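Local coordinates for oxidoreductase protein (Agrobacterium radiobacter, PDB 5UI9) that probably catalyses NAD-dependent oxidation or reduction of a small hydroxylated substrate, as a member of the GFO/IDH/MocA oxidoreductase family, at residues V194-A199 with L217-N222. Residues are numbered along the deposited sequence; the frame is centred on the assembly and turned at random.
Sequences VATLTA and LLDHQN
Thr198 and Leu217 form a hydrogen-bonded antiparallel pair: Leu217 N donates to Thr198 O at 2.8 Å, and Thr198 N returns a bond to Leu217 O. Thr196 and Asp219 make the next such pair, with Asp219 N 3.0 Å from Thr196 O. An axis angle of 176° confirms that strands 196-199 and 217-220 run almost exactly antiparallel. The register then slips by one residue: Ala195 and Thr196 both face Asp219, whose O accepts Ala195 N at 2.8 Å and, weakly, Thr196 N.

On the face bearing Thr196, Thr198, Leu217 and Asp219, a direct polar link across the strands is a short bond of 2.6 Å from Thr196 OG1 to Asp219 OD2. With chi1 at 54°, the hydroxyl sits between the backbone N and carbonyl carbon of Thr196 and meets the carboxylate oxygen on its anti side, slightly out of plane. One water donates to the same OD2 and to Leu217 O while accepting from Thr198 OG1, tying both strands together. Asp219 OD1 has a separate partner, a salt bridge to Arg200 NE of the second subunit.

On the opposite face Leu197 and Leu218 lie side by side and point the same way, CD1 of Leu197 being 3.5 Å from CD2 of Leu218. Beyond the bulge, Val194 and His220 form a non-hydrogen-bonded pair whose side chains diverge. Val194 crosses Leu218 at about a right angle, its CG2 4.1 Å from Leu218 CD1; that methyl also approaches the His220 ring, 3.9 Å from ND1. The ring is held at both nitrogens, by Gly192 O and Ser226 OG. Leu325 of helix 316-335 touches Val194 and Leu197.

Two residues, Ala195 and Thr196, opposite the single Asp219, make a classic beta bulge, here in an antiparallel hairpin of the mixed sheet in the GFO/IDH/MocA C-terminal domain.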
# COMPACT_ATOMS: atom_id res chain seq x y z
N VAL A 194 5.93 12.60 -11.18
CA VAL A 194 6.45 11.25 -11.04
C VAL A 194 7.53 11.00 -12.08
O VAL A 194 7.39 11.40 -13.24
CB VAL A 194 5.30 10.22 -11.22
CG1 VAL A 194 5.81 8.78 -11.26
CG2 VAL A 194 4.25 10.40 -10.11
N ALA A 195 8.61 10.34 -11.66
CA ALA A 195 9.74 9.99 -12.53
C ALA A 195 9.52 8.63 -13.18
O ALA A 195 9.61 8.50 -14.41
CB ALA A 195 11.04 9.98 -11.75
N THR A 196 9.24 7.63 -12.35
CA THR A 196 9.04 6.25 -12.82
C THR A 196 7.85 5.61 -12.11
O THR A 196 7.43 6.04 -11.04
CB THR A 196 10.30 5.37 -12.62
OG1 THR A 196 10.71 5.42 -11.25
CG2 THR A 196 11.45 5.84 -13.49
N LEU A 197 7.32 4.57 -12.75
CA LEU A 197 6.04 3.97 -12.37
C LEU A 197 6.02 2.48 -12.71
O LEU A 197 6.52 2.07 -13.76
CB LEU A 197 4.93 4.72 -13.12
CG LEU A 197 3.47 4.33 -12.92
CD1 LEU A 197 2.55 5.53 -13.08
CD2 LEU A 197 3.04 3.21 -13.87
N THR A 198 5.44 1.67 -11.82
CA THR A 198 5.22 0.24 -12.05
C THR A 198 3.81 -0.14 -11.61
O THR A 198 3.39 0.25 -10.52
CB THR A 198 6.21 -0.62 -11.23
OG1 THR A 198 7.46 0.06 -11.11
CG2 THR A 198 6.43 -1.97 -11.90
N ALA A 199 3.10 -0.90 -12.44
CA ALA A 199 1.69 -1.19 -12.19
C ALA A 199 1.34 -2.66 -12.39
O ALA A 199 2.03 -3.38 -13.12
CB ALA A 199 0.81 -0.33 -13.07
N LEU A 217 3.04 1.49 -8.07
CA LEU A 217 4.15 1.99 -7.25
C LEU A 217 4.78 3.19 -7.95
O LEU A 217 5.26 3.07 -9.07
CB LEU A 217 5.19 0.89 -7.07
CG LEU A 217 6.46 1.16 -6.26
CD1 LEU A 217 6.18 1.56 -4.83
CD2 LEU A 217 7.34 -0.09 -6.29
N LEU A 218 4.80 4.34 -7.27
CA LEU A 218 5.30 5.60 -7.85
C LEU A 218 6.63 6.03 -7.25
O LEU A 218 6.79 6.04 -6.04
CB LEU A 218 4.30 6.73 -7.62
CG LEU A 218 2.88 6.59 -8.18
CD1 LEU A 218 2.05 7.82 -7.84
CD2 LEU A 218 2.88 6.36 -9.69
N ASP A 219 7.58 6.39 -8.10
CA ASP A 219 8.82 7.04 -7.67
C ASP A 219 8.71 8.51 -8.06
O ASP A 219 8.78 8.85 -9.24
CB ASP A 219 10.01 6.36 -8.33
CG ASP A 219 9.98 4.84 -8.15
OD1 ASP A 219 9.97 4.38 -6.98
OD2 ASP A 219 9.98 4.10 -9.16
N HIS A 220 8.48 9.38 -7.07
CA HIS A 220 8.32 10.81 -7.34
C HIS A 220 9.66 11.48 -7.60
O HIS A 220 10.69 11.02 -7.12
CB HIS A 220 7.57 11.49 -6.19
CG HIS A 220 6.16 11.02 -6.04
ND1 HIS A 220 5.09 11.69 -6.58
CD2 HIS A 220 5.64 9.93 -5.41
CE1 HIS A 220 3.97 11.04 -6.29
NE2 HIS A 220 4.28 9.97 -5.58
N GLN A 221 9.66 12.57 -8.38
CA GLN A 221 10.90 13.29 -8.72
C GLN A 221 11.62 13.86 -7.48
O GLN A 221 12.85 13.90 -7.46
CB GLN A 221 10.61 14.42 -9.72
CG GLN A 221 10.18 13.92 -11.10
CD GLN A 221 9.73 15.03 -12.04
OE1 GLN A 221 9.77 16.21 -11.71
NE2 GLN A 221 9.29 14.64 -13.24
N ASN A 222 10.86 14.25 -6.46
CA ASN A 222 11.42 14.75 -5.18
C ASN A 222 11.99 13.67 -4.24
O ASN A 222 12.39 13.99 -3.12
CB ASN A 222 10.38 15.61 -4.43
CG ASN A 222 9.20 14.81 -3.87
OD1 ASN A 222 9.24 13.58 -3.75
ND2 ASN A 222 8.13 15.51 -3.52
O HOH W 1 7.82 2.71 -9.92